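PDB 3BH0: dnab-like replicative helicase from Bacillus phage SPP1, which probably couples ATP hydrolysis to 5'-3' unwinding of duplex DNA during phage replication, this chain being the ATPase domain of the G40P helicase. Local coordinates for residues S53-L58 with V294-I299; R60-Y65 with A284-G289; A74-M79 with Q233-Q238; P242-L247 with Q252-A257. All coordinates share one frame; numbering follows the deposited sequence.

Contact 1 (S53-L58 with V294-I299); sequences SGFTEL and VSLAFI
F55 and L296 face one another where the start of helix 56-62 lies against strand 292-299, with CA atoms 8.4 Å apart; the CA atoms of L58 and V294 are 6.5 Å apart. The segment 53-58 is a loop turning into helix, with F55 at the N-cap position, whereas 294-299 is all strand, so the alternation of the strand sends V294 and L296 toward the helix and S295 away from it.

The central pair is a CH-pi contact. CD1 of L296 sits over one face of the F55 ring, 3.9 Å from its centroid and only 14° off the normal, displaced slightly to the CD1 side. The side chains cross at about a right angle, and the CD1 methyl is what touches the ring. F84 of helix 81-93 also meets the F55 ring, the two planes nearly parallel, and F305 and N307 of strand 304-307 touch F55 as well. Two residues further on, E57 meets V294, which sets both methyls against it: CG1 of V294 lies 4.0 Å from E57 CB, and CG2 approaches E57 O at 3.7 Å. With CG1 anti to the backbone N (chi1 164°), the valine presents both branches to the helix. The carboxylate of E57 leads away, leaving its CB for the packing.

Before the helix, S53 OG accepts from F55 N at 3.2 Å in an ST turn, and its second partner is D59. The chemistry thus divides the work: the S53 hydroxyl and the D59 carboxylate fix the turn, while one leucine methyl on the F55 face and the valine methyls against E57 seat the helix start on the sheet of this P-loop ATPase domain.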
loop_
_atom_site.group_PDB
_atom_site.type_symbol
_atom_site.label_atom_id
_atom_site.label_comp_id
_atom_site.label_asym_id
_atom_site.label_seq_id
_atom_site.Cartn_x
_atom_site.Cartn_y
_atom_site.Cartn_z
ATOM N N SER A 53 -7.320 0.094 5.524
ATOM C CA SER A 53 -6.182 -0.799 5.292
ATOM C C SER A 53 -6.552 -2.224 5.700
ATOM O O SER A 53 -6.050 -3.184 5.125
ATOM C CB SER A 53 -5.006 -0.348 6.133
ATOM O OG SER A 53 -5.355 -0.384 7.502
ATOM N N GLY A 54 -7.438 -2.340 6.695
ATOM C CA GLY A 54 -7.890 -3.620 7.227
ATOM C C GLY A 54 -7.113 -3.992 8.478
ATOM O O GLY A 54 -7.350 -5.034 9.095
ATOM N N PHE A 55 -6.159 -3.138 8.835
ATOM C CA PHE A 55 -5.426 -3.294 10.062
ATOM C C PHE A 55 -6.052 -2.356 11.077
ATOM O O PHE A 55 -5.834 -1.135 11.065
ATOM C CB PHE A 55 -3.925 -3.062 9.855
ATOM C CG PHE A 55 -3.330 -3.924 8.769
ATOM C CD1 PHE A 55 -3.391 -5.313 8.851
ATOM C CD2 PHE A 55 -2.729 -3.355 7.656
ATOM C CE1 PHE A 55 -2.859 -6.116 7.838
ATOM C CE2 PHE A 55 -2.187 -4.160 6.642
ATOM C CZ PHE A 55 -2.258 -5.532 6.741
ATOM N N THR A 56 -6.865 -2.963 11.936
ATOM C CA THR A 56 -7.708 -2.275 12.910
ATOM C C THR A 56 -7.056 -1.011 13.492
ATOM O O THR A 56 -7.594 0.092 13.356
ATOM C CB THR A 56 -8.128 -3.274 14.038
ATOM O OG1 THR A 56 -8.577 -4.504 13.440
ATOM C CG2 THR A 56 -9.234 -2.700 14.923
ATOM N N GLU A 57 -5.887 -1.186 14.105
ATOM C CA GLU A 57 -5.264 -0.136 14.899
ATOM C C GLU A 57 -4.655 0.970 14.068
ATOM O O GLU A 57 -4.377 2.037 14.590
ATOM C CB GLU A 57 -4.202 -0.724 15.844
ATOM C CG GLU A 57 -4.769 -1.523 17.010
ATOM C CD GLU A 57 -5.804 -0.744 17.820
ATOM O OE1 GLU A 57 -5.551 0.444 18.153
ATOM O OE2 GLU A 57 -6.878 -1.330 18.118
ATOM N N LEU A 58 -4.421 0.707 12.789
ATOM C CA LEU A 58 -3.912 1.728 11.885
ATOM C C LEU A 58 -5.079 2.580 11.385
ATOM O O LEU A 58 -4.965 3.801 11.276
ATOM C CB LEU A 58 -3.123 1.093 10.722
ATOM C CG LEU A 58 -2.836 1.958 9.482
ATOM C CD1 LEU A 58 -1.797 3.024 9.794
ATOM C CD2 LEU A 58 -2.417 1.115 8.271
ATOM N N VAL A 294 2.295 0.812 15.055
ATOM C CA VAL A 294 1.298 -0.251 15.136
ATOM C C VAL A 294 1.975 -1.604 14.837
ATOM O O VAL A 294 2.492 -1.828 13.752
ATOM C CB VAL A 294 0.137 0.021 14.133
ATOM C CG1 VAL A 294 -0.721 -1.233 13.903
ATOM C CG2 VAL A 294 -0.720 1.225 14.594
ATOM N N SER A 295 1.970 -2.506 15.815
ATOM C CA SER A 295 2.587 -3.812 15.652
ATOM C C SER A 295 1.596 -4.805 15.081
ATOM O O SER A 295 0.408 -4.757 15.388
ATOM C CB SER A 295 3.135 -4.313 16.986
ATOM O OG SER A 295 4.033 -3.368 17.547
ATOM N N LEU A 296 2.091 -5.694 14.235
ATOM C CA LEU A 296 1.280 -6.758 13.666
ATOM C C LEU A 296 2.055 -8.066 13.701
ATOM O O LEU A 296 3.271 -8.071 13.589
ATOM C CB LEU A 296 0.922 -6.451 12.208
ATOM C CG LEU A 296 0.132 -5.210 11.806
ATOM C CD1 LEU A 296 0.102 -5.149 10.291
ATOM C CD2 LEU A 296 -1.280 -5.266 12.369
ATOM N N ALA A 297 1.328 -9.169 13.844
ATOM C CA ALA A 297 1.895 -10.505 13.765
ATOM C C ALA A 297 1.990 -10.869 12.297
ATOM O O ALA A 297 0.998 -10.836 11.581
ATOM C CB ALA A 297 1.024 -11.518 14.518
ATOM N N PHE A 298 3.192 -11.210 11.855
ATOM C CA PHE A 298 3.434 -11.501 10.465
ATOM C C PHE A 298 3.525 -13.003 10.300
ATOM O O PHE A 298 4.362 -13.646 10.937
ATOM C CB PHE A 298 4.728 -10.816 10.029
ATOM C CG PHE A 298 5.166 -11.162 8.642
ATOM C CD1 PHE A 298 4.279 -11.073 7.566
ATOM C CD2 PHE A 298 6.483 -11.534 8.394
ATOM C CE1 PHE A 298 4.694 -11.368 6.274
ATOM C CE2 PHE A 298 6.911 -11.829 7.094
ATOM C CZ PHE A 298 6.016 -11.745 6.035
ATOM N N ILE A 299 2.654 -13.562 9.466
ATOM C CA ILE A 299 2.700 -14.990 9.167
ATOM C C ILE A 299 3.470 -15.137 7.866
ATOM O O ILE A 299 2.898 -15.096 6.768
ATOM C CB ILE A 299 1.284 -15.670 9.087
ATOM C CG1 ILE A 299 0.402 -15.318 10.297
ATOM C CG2 ILE A 299 1.407 -17.194 8.898
ATOM C CD1 ILE A 299 1.073 -15.414 11.676
#

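Contact 2 (R60-Y65 with A284-G289); sequences RMTYGY and AKHRDG
H286 brings the edge of its imidazole to the last turn of helix 56-62, joining that helix to the end of strand 278-286 in the P-loop NTPase sheet. Its CE1 is the meeting point: it lies 3.3 Å from M61 O and 3.6 Å from both CA and CG2 of T62. M61 O and T62 CA lie near the ring plane, so the helix backbone is met by the rim of the imidazole, not by its face. The T62 and H286 side chains cross at about a right angle, with the CG2 methyl reaching toward the CE1 and NE2 side of the ring.

A second layer fixes the ring. CG of H286 is anti to the backbone N (chi1 -164°), which carries the imidazole out from the strand end toward the helix, and ND1 is hydrogen-bonded to the carbonyl of P290. Over one face, G289 CA lies 3.7 Å from the plane of the H286 ring, above its centre; the 284-289 segment therefore curls back against its own histidine. G289, lacking a side chain, lets the backbone lie close against the ring.

On the helix side, Y63 leaves helical geometry with positive phi. T62 turns its methyl to the histidine and its hydroxyl the other way, where OG1 is hydrogen-bonded to L58 O one turn back. Next to T62, M61 lays its side chain on P290, the same residue whose carbonyl holds the histidine. The chain exit is secured by an ST turn, in which G64 N donates to T62 OG1 at 3.1 Å with an N-H...O angle of 146°.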
loop_
_atom_site.group_PDB
_atom_site.type_symbol
_atom_site.label_atom_id
_atom_site.label_comp_id
_atom_site.label_asym_id
_atom_site.label_seq_id
_atom_site.Cartn_x
_atom_site.Cartn_y
_atom_site.Cartn_z
ATOM N N ARG A 60 -7.732 2.984 13.113
ATOM C CA ARG A 60 -8.061 3.790 14.288
ATOM C C ARG A 60 -7.347 5.141 14.235
ATOM O O ARG A 60 -7.965 6.180 14.502
ATOM C CB ARG A 60 -7.711 3.059 15.589
ATOM C CG ARG A 60 -8.589 3.451 16.789
ATOM C CD ARG A 60 -8.240 2.656 18.069
ATOM N NE ARG A 60 -7.156 3.282 18.845
ATOM C CZ ARG A 60 -6.755 2.903 20.068
ATOM N NH1 ARG A 60 -7.340 1.885 20.702
ATOM N NH2 ARG A 60 -5.760 3.551 20.674
ATOM N N MET A 61 -6.062 5.134 13.875
ATOM C CA MET A 61 -5.278 6.373 13.802
ATOM C C MET A 61 -5.690 7.277 12.638
ATOM O O MET A 61 -5.765 8.503 12.799
ATOM C CB MET A 61 -3.780 6.070 13.707
ATOM C CG MET A 61 -3.183 5.311 14.898
ATOM S SD MET A 61 -1.455 4.840 14.604
ATOM C CE MET A 61 -0.617 6.386 14.945
ATOM N N THR A 62 -5.950 6.670 11.475
ATOM C CA THR A 62 -6.223 7.407 10.242
ATOM C C THR A 62 -7.712 7.664 9.994
ATOM O O THR A 62 -8.072 8.672 9.385
ATOM C CB THR A 62 -5.653 6.682 9.000
ATOM O OG1 THR A 62 -6.322 5.423 8.819
ATOM C CG2 THR A 62 -4.133 6.476 9.113
ATOM N N TYR A 63 -8.559 6.748 10.481
ATOM C CA TYR A 63 -10.003 6.697 10.189
ATOM C C TYR A 63 -10.283 6.300 8.741
ATOM O O TYR A 63 -11.357 6.566 8.202
ATOM C CB TYR A 63 -10.774 7.961 10.659
ATOM C CG TYR A 63 -11.041 7.925 12.164
ATOM C CD1 TYR A 63 -10.272 8.683 13.051
ATOM C CD2 TYR A 63 -12.017 7.072 12.701
ATOM C CE1 TYR A 63 -10.490 8.629 14.425
ATOM C CE2 TYR A 63 -12.243 7.012 14.077
ATOM C CZ TYR A 63 -11.481 7.796 14.931
ATOM O OH TYR A 63 -11.689 7.730 16.294
ATOM N N GLY A 64 -9.300 5.615 8.145
ATOM C CA GLY A 64 -9.345 5.192 6.747
ATOM C C GLY A 64 -8.597 6.152 5.843
ATOM O O GLY A 64 -8.326 7.303 6.221
ATOM N N TYR A 65 -8.247 5.673 4.650
ATOM C CA TYR A 65 -7.595 6.513 3.657
ATOM C C TYR A 65 -8.629 7.385 2.993
ATOM O O TYR A 65 -9.705 6.931 2.665
ATOM C CB TYR A 65 -6.843 5.679 2.608
ATOM C CG TYR A 65 -5.728 4.824 3.171
ATOM C CD1 TYR A 65 -4.753 5.369 4.022
ATOM C CD2 TYR A 65 -5.651 3.467 2.857
ATOM C CE1 TYR A 65 -3.738 4.587 4.541
ATOM C CE2 TYR A 65 -4.633 2.672 3.375
ATOM C CZ TYR A 65 -3.678 3.234 4.212
ATOM O OH TYR A 65 -2.670 2.430 4.714
ATOM N N ALA A 284 5.324 7.498 10.380
ATOM C CA ALA A 284 6.353 8.519 10.617
ATOM C C ALA A 284 5.846 9.916 10.257
ATOM O O ALA A 284 6.394 10.922 10.704
ATOM C CB ALA A 284 7.599 8.192 9.849
ATOM N N LYS A 285 4.795 9.962 9.443
ATOM C CA LYS A 285 4.146 11.200 9.080
ATOM C C LYS A 285 2.656 10.972 8.957
ATOM O O LYS A 285 2.197 9.972 8.377
ATOM C CB LYS A 285 4.693 11.777 7.775
ATOM C CG LYS A 285 4.188 13.179 7.533
ATOM C CD LYS A 285 4.493 13.689 6.145
ATOM C CE LYS A 285 3.890 15.101 5.969
ATOM N NZ LYS A 285 3.867 15.474 4.551
ATOM N N HIS A 286 1.906 11.905 9.531
ATOM C CA HIS A 286 0.466 11.876 9.471
ATOM C C HIS A 286 -0.069 13.311 9.486
ATOM O O HIS A 286 -0.047 13.993 10.525
ATOM C CB HIS A 286 -0.108 11.047 10.625
ATOM C CG HIS A 286 -1.536 10.665 10.419
ATOM N ND1 HIS A 286 -2.189 9.758 11.222
ATOM C CD2 HIS A 286 -2.436 11.058 9.488
ATOM C CE1 HIS A 286 -3.432 9.617 10.802
ATOM N NE2 HIS A 286 -3.607 10.398 9.753
ATOM N N ARG A 287 -0.538 13.758 8.319
ATOM C CA ARG A 287 -0.925 15.158 8.108
ATOM C C ARG A 287 -2.136 15.581 8.946
ATOM O O ARG A 287 -2.153 16.656 9.540
ATOM C CB ARG A 287 -1.199 15.423 6.625
ATOM C CG ARG A 287 -1.249 16.910 6.287
ATOM C CD ARG A 287 -1.623 17.193 4.856
ATOM N NE ARG A 287 -0.651 16.726 3.853
ATOM C CZ ARG A 287 0.586 17.193 3.683
ATOM N NH1 ARG A 287 1.078 18.147 4.475
ATOM N NH2 ARG A 287 1.346 16.686 2.722
ATOM N N ASP A 288 -3.132 14.705 8.998
ATOM C CA ASP A 288 -4.412 14.984 9.631
ATOM C C ASP A 288 -4.657 14.010 10.790
ATOM O O ASP A 288 -5.728 13.427 10.890
ATOM C CB ASP A 288 -5.526 14.856 8.577
ATOM C CG ASP A 288 -6.782 15.663 8.925
ATOM O OD1 ASP A 288 -6.656 16.834 9.384
ATOM O OD2 ASP A 288 -7.903 15.123 8.717
ATOM N N GLY A 289 -3.667 13.833 11.659
ATOM C CA GLY A 289 -3.806 12.894 12.755
ATOM C C GLY A 289 -2.515 12.497 13.437
ATOM O O GLY A 289 -1.461 13.069 13.149
#

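Contact 3 (A74-M79 with Q233-Q238); sequences AARPSM and QVEQRQ
R76 and V234 mark the nearest approach of two loops, their CA atoms 7.9 Å apart: 74-79 leaves the end of strand 70-74 and makes a type II beta turn from R76 to M79, while 233-238 follows on from the end of a 3-10 segment. The arginine carries most of the contact, and it does so with two different parts of its chain.

The aliphatic part lies along V234. R76 CD is 3.9 Å from V234 CB, and CG reaches the CG1 methyl at 4.0 Å, the two side chains sliding past each other in opposite directions. Bends at chi2 and chi3 then fold the guanidinium back over its own loop, where P77 CD sits 3.4 Å above the centre of one face of the R76 group.

The polar part meets E235, which comes from the opposite direction. R76 NE donates to E235 OE2 at 3.2 Å with an N-H...O angle of 158°, a salt bridge through a single hydrogen bond. The acceptor lies close to the guanidinium plane, yet the NE approaches from well above the carboxylate plane, and the two planes stand 76° apart; this is therefore not a coplanar bidentate pair.

Both charged ends have further partners: R76 NH1 is hydrogen-bonded to L230 O, and E235 OE2 to the hydroxyl of Y269. The turn lies within a sequence that fits a Walker A P-loop, beginning at A75. Shared between an acid and a carbonyl, with P77 CD against its face, the cation probably ties this presumed nucleotide-binding loop to the 233-238 loop by both a salt bridge and aliphatic packing.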
loop_
_atom_site.group_PDB
_atom_site.type_symbol
_atom_site.label_atom_id
_atom_site.label_comp_id
_atom_site.label_asym_id
_atom_site.label_seq_id
_atom_site.Cartn_x
_atom_site.Cartn_y
_atom_site.Cartn_z
ATOM N N ALA A 74 7.182 2.644 2.925
ATOM C CA ALA A 74 8.602 2.496 2.719
ATOM C C ALA A 74 9.251 1.511 3.711
ATOM O O ALA A 74 8.900 1.441 4.886
ATOM C CB ALA A 74 9.280 3.851 2.756
ATOM N N ALA A 75 10.187 0.721 3.217
ATOM C CA ALA A 75 10.878 -0.247 4.070
ATOM C C ALA A 75 12.111 -0.738 3.361
ATOM O O ALA A 75 12.160 -0.765 2.141
ATOM C CB ALA A 75 9.968 -1.434 4.410
ATOM N N ARG A 76 13.099 -1.126 4.157
ATOM C CA ARG A 76 14.242 -1.890 3.697
ATOM C C ARG A 76 13.780 -3.258 3.161
ATOM O O ARG A 76 12.630 -3.660 3.394
ATOM C CB ARG A 76 15.246 -2.031 4.838
ATOM C CG ARG A 76 15.883 -0.715 5.268
ATOM C CD ARG A 76 16.865 -0.191 4.219
ATOM N NE ARG A 76 17.867 -1.188 3.876
ATOM C CZ ARG A 76 18.405 -1.351 2.667
ATOM N NH1 ARG A 76 18.060 -0.575 1.640
ATOM N NH2 ARG A 76 19.286 -2.327 2.480
ATOM N N PRO A 77 14.649 -3.959 2.398
ATOM C CA PRO A 77 14.276 -5.308 1.957
ATOM C C PRO A 77 13.975 -6.263 3.122
ATOM O O PRO A 77 14.580 -6.155 4.192
ATOM C CB PRO A 77 15.520 -5.786 1.197
ATOM C CG PRO A 77 16.239 -4.547 0.817
ATOM C CD PRO A 77 15.970 -3.561 1.887
ATOM N N SER A 78 13.037 -7.179 2.899
ATOM C CA SER A 78 12.736 -8.270 3.840
ATOM C C SER A 78 11.915 -7.872 5.056
ATOM O O SER A 78 11.816 -8.656 6.003
ATOM C CB SER A 78 14.023 -8.960 4.325
ATOM O OG SER A 78 14.617 -9.723 3.299
ATOM N N MET A 79 11.351 -6.669 5.054
ATOM C CA MET A 79 10.511 -6.227 6.164
ATOM C C MET A 79 9.035 -6.604 5.982
ATOM O O MET A 79 8.249 -6.469 6.914
ATOM C CB MET A 79 10.644 -4.726 6.360
ATOM C CG MET A 79 12.081 -4.227 6.536
ATOM S SD MET A 79 12.936 -4.749 8.061
ATOM C CE MET A 79 13.859 -3.261 8.366
ATOM N N GLN A 233 21.750 2.882 4.343
ATOM C CA GLN A 233 22.375 3.508 5.485
ATOM C C GLN A 233 21.583 3.271 6.754
ATOM O O GLN A 233 22.106 3.434 7.859
ATOM C CB GLN A 233 22.505 5.003 5.229
ATOM C CG GLN A 233 23.833 5.562 5.693
ATOM C CD GLN A 233 23.976 7.057 5.442
ATOM O OE1 GLN A 233 22.979 7.804 5.376
ATOM N NE2 GLN A 233 25.225 7.508 5.311
ATOM N N VAL A 234 20.320 2.892 6.591
ATOM C CA VAL A 234 19.479 2.472 7.711
ATOM C C VAL A 234 20.205 1.387 8.503
ATOM O O VAL A 234 20.157 1.356 9.733
ATOM C CB VAL A 234 18.098 1.933 7.212
ATOM C CG1 VAL A 234 17.292 1.322 8.347
ATOM C CG2 VAL A 234 17.306 3.035 6.531
ATOM N N GLU A 235 20.910 0.528 7.774
ATOM C CA GLU A 235 21.457 -0.698 8.325
ATOM C C GLU A 235 22.833 -0.539 8.969
ATOM O O GLU A 235 23.230 -1.368 9.801
ATOM C CB GLU A 235 21.406 -1.826 7.281
ATOM C CG GLU A 235 19.950 -2.156 6.881
ATOM C CD GLU A 235 19.795 -3.376 5.984
ATOM O OE1 GLU A 235 20.818 -4.011 5.640
ATOM O OE2 GLU A 235 18.635 -3.707 5.637
ATOM N N GLN A 236 23.548 0.532 8.613
ATOM C CA GLN A 236 24.764 0.903 9.351
ATOM C C GLN A 236 24.473 1.917 10.461
ATOM O O GLN A 236 25.224 2.874 10.680
ATOM C CB GLN A 236 25.904 1.361 8.427
ATOM C CG GLN A 236 27.315 1.394 9.096
ATOM C CD GLN A 236 27.626 0.164 9.994
ATOM O OE1 GLN A 236 28.339 -0.755 9.577
ATOM N NE2 GLN A 236 27.098 0.161 11.226
ATOM N N ARG A 237 23.356 1.676 11.144
ATOM C CA ARG A 237 22.971 2.355 12.375
ATOM C C ARG A 237 22.818 1.266 13.423
ATOM O O ARG A 237 22.610 0.101 13.067
ATOM C CB ARG A 237 21.616 3.061 12.210
ATOM C CG ARG A 237 21.697 4.502 11.769
ATOM C CD ARG A 237 20.366 5.229 11.954
ATOM N NE ARG A 237 19.420 4.984 10.859
ATOM C CZ ARG A 237 18.143 4.666 11.032
ATOM N NH1 ARG A 237 17.635 4.559 12.257
ATOM N NH2 ARG A 237 17.366 4.464 9.986
ATOM N N GLN A 238 22.909 1.641 14.704
ATOM C CA GLN A 238 22.630 0.719 15.804
ATOM C C GLN A 238 21.149 0.336 15.771
ATOM O O GLN A 238 20.803 -0.827 15.537
ATOM C CB GLN A 238 23.003 1.339 17.164
ATOM C CG GLN A 238 24.518 1.435 17.433
ATOM C CD GLN A 238 24.872 2.325 18.637
ATOM O OE1 GLN A 238 24.042 2.563 19.527
ATOM N NE2 GLN A 238 26.114 2.819 18.660
#

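Contact 4 (P242-L247 with Q252-A257); sequences PMLSDL and QLEQDA
E254 of helix 252-256 reaches across to two leucines of the 242-247 segment. Its CB packs against L247, whose CD1 methyl is 4.0 Å from E254 CB. CG stands between the backbone N and the carbonyl carbon (chi1 78°), and from there the chain runs extended through CD. At the tip, OE2 comes alongside L244, lying 3.9 Å from both its CB and its CD1. A carboxylate oxygen thus ends beside aliphatic carbons, in van der Waals contact with a leucine flank, and the two side chains cross at about a right angle.

One residue earlier in the helix, L253 brings its CD2 to 4.4 Å from CD2 of L247, a looser apolar touch. L72 of strand 70-74 meets both L247 and L253, so this deeper side of the contact rests on the central sheet, while I260 of strand 259-265 meets both L244 and E254.

The first segment is stiffened from within. M243 N donates to D246 OD2 at 2.6 Å, and D246 N returns a bond to M243 O at 2.9 Å, so that carboxylate and backbone together close the turn of the 3-10 segment 244-246. The whole is a 3-10 turn followed by a short helix, in the connection between strands 223-228 and 259-265, lying over the sheet of the P-loop NTPase fold.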
loop_
_atom_site.group_PDB
_atom_site.type_symbol
_atom_site.label_atom_id
_atom_site.label_comp_id
_atom_site.label_asym_id
_atom_site.label_seq_id
_atom_site.Cartn_x
_atom_site.Cartn_y
_atom_site.Cartn_z
ATOM N N PRO A 242 13.523 2.711 10.594
ATOM C CA PRO A 242 13.648 3.779 9.592
ATOM C C PRO A 242 13.219 5.109 10.156
ATOM O O PRO A 242 12.338 5.154 11.011
ATOM C CB PRO A 242 12.683 3.346 8.484
ATOM C CG PRO A 242 12.436 1.895 8.730
ATOM C CD PRO A 242 12.507 1.718 10.208
ATOM N N MET A 243 13.854 6.181 9.698
ATOM C CA MET A 243 13.388 7.536 10.010
ATOM C C MET A 243 13.170 8.339 8.744
ATOM O O MET A 243 13.542 7.896 7.662
ATOM C CB MET A 243 14.343 8.262 10.949
ATOM C CG MET A 243 15.749 8.364 10.462
ATOM S SD MET A 243 16.831 8.777 11.829
ATOM C CE MET A 243 16.242 7.664 13.109
ATOM N N LEU A 244 12.565 9.514 8.891
ATOM C CA LEU A 244 12.183 10.338 7.742
ATOM C C LEU A 244 13.377 10.770 6.907
ATOM O O LEU A 244 13.274 10.858 5.684
ATOM C CB LEU A 244 11.335 11.541 8.165
ATOM C CG LEU A 244 9.926 11.240 8.681
ATOM C CD1 LEU A 244 9.347 12.503 9.311
ATOM C CD2 LEU A 244 9.004 10.720 7.598
ATOM N N SER A 245 14.506 11.006 7.570
ATOM C CA SER A 245 15.771 11.299 6.900
ATOM C C SER A 245 16.267 10.158 5.982
ATOM O O SER A 245 17.095 10.394 5.099
ATOM C CB SER A 245 16.855 11.663 7.929
ATOM O OG SER A 245 17.355 10.507 8.588
ATOM N N ASP A 246 15.763 8.938 6.173
ATOM C CA ASP A 246 16.169 7.794 5.331
ATOM C C ASP A 246 15.684 7.877 3.878
ATOM O O ASP A 246 16.182 7.163 2.996
ATOM C CB ASP A 246 15.742 6.470 5.970
ATOM C CG ASP A 246 16.500 6.177 7.242
ATOM O OD1 ASP A 246 17.713 6.483 7.287
ATOM O OD2 ASP A 246 15.888 5.643 8.192
ATOM N N LEU A 247 14.716 8.755 3.632
ATOM C CA LEU A 247 14.197 8.951 2.284
ATOM C C LEU A 247 15.138 9.841 1.447
ATOM O O LEU A 247 14.703 10.468 0.490
ATOM C CB LEU A 247 12.766 9.511 2.342
ATOM C CG LEU A 247 11.687 8.652 3.025
ATOM C CD1 LEU A 247 10.539 9.504 3.578
ATOM C CD2 LEU A 247 11.155 7.569 2.095
ATOM N N GLN A 252 11.668 15.595 -1.862
ATOM C CA GLN A 252 10.256 15.931 -1.999
ATOM C C GLN A 252 9.303 14.922 -1.358
ATOM O O GLN A 252 8.251 15.288 -0.832
ATOM C CB GLN A 252 9.957 16.050 -3.487
ATOM C CG GLN A 252 8.551 16.449 -3.834
ATOM C CD GLN A 252 8.260 17.899 -3.515
ATOM O OE1 GLN A 252 7.544 18.198 -2.562
ATOM N NE2 GLN A 252 8.810 18.811 -4.322
ATOM N N LEU A 253 9.694 13.653 -1.402
ATOM C CA LEU A 253 8.835 12.526 -1.032
ATOM C C LEU A 253 8.138 12.663 0.333
ATOM O O LEU A 253 6.944 12.392 0.447
ATOM C CB LEU A 253 9.642 11.216 -1.136
ATOM C CG LEU A 253 8.926 9.902 -1.476
ATOM C CD1 LEU A 253 7.910 10.083 -2.578
ATOM C CD2 LEU A 253 9.939 8.852 -1.881
ATOM N N GLU A 254 8.876 13.094 1.356
ATOM C CA GLU A 254 8.295 13.249 2.688
ATOM C C GLU A 254 7.343 14.443 2.777
ATOM O O GLU A 254 6.408 14.450 3.580
ATOM C CB GLU A 254 9.376 13.329 3.776
ATOM C CG GLU A 254 10.080 14.671 3.912
ATOM C CD GLU A 254 10.878 14.787 5.207
ATOM O OE1 GLU A 254 12.120 14.883 5.106
ATOM O OE2 GLU A 254 10.272 14.779 6.312
ATOM N N GLN A 255 7.581 15.452 1.945
ATOM C CA GLN A 255 6.735 16.637 1.947
ATOM C C GLN A 255 5.363 16.370 1.327
ATOM O O GLN A 255 4.342 16.725 1.910
ATOM C CB GLN A 255 7.477 17.822 1.325
ATOM C CG GLN A 255 8.544 18.368 2.314
ATOM C CD GLN A 255 9.577 19.280 1.678
ATOM O OE1 GLN A 255 9.250 20.131 0.864
ATOM N NE2 GLN A 255 10.835 19.109 2.063
ATOM N N ASP A 256 5.337 15.684 0.190
ATOM C CA ASP A 256 4.078 15.459 -0.526
ATOM C C ASP A 256 3.108 14.474 0.121
ATOM O O ASP A 256 1.892 14.663 0.050
ATOM C CB ASP A 256 4.357 15.082 -1.979
ATOM C CG ASP A 256 4.983 16.224 -2.750
ATOM O OD1 ASP A 256 4.668 17.402 -2.435
ATOM O OD2 ASP A 256 5.794 15.956 -3.655
ATOM N N ALA A 257 3.643 13.442 0.768
ATOM C CA ALA A 257 2.816 12.393 1.351
ATOM C C ALA A 257 2.048 12.883 2.576
ATOM O O ALA A 257 2.558 13.634 3.410
ATOM C CB ALA A 257 3.660 11.174 1.700
#

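In the fold
All four contacts lie in the DnaB-like C-terminal ATPase domain and gather around its one mixed sheet. Along the chain contact 1 encloses contact 2, which encloses contacts 3 and 4, themselves in series. Contacts 1 and 2, with centres about 14 Å apart, share helix 56-62 and use adjacent strands, 292-299 and 278-286; V294 touches M61 between them. The centres of contacts 3 and 4 are also about 14 Å apart, joined by the salt bridge of R237 with D246. K285 links contact 2 to contact 4 by probable bonds to the carbonyls of E254, within helix 252-256, and A257, just after it. Distant sequence pieces thereby converge around the sheet bearing the presumed P-loop, part of which lies in contact 3.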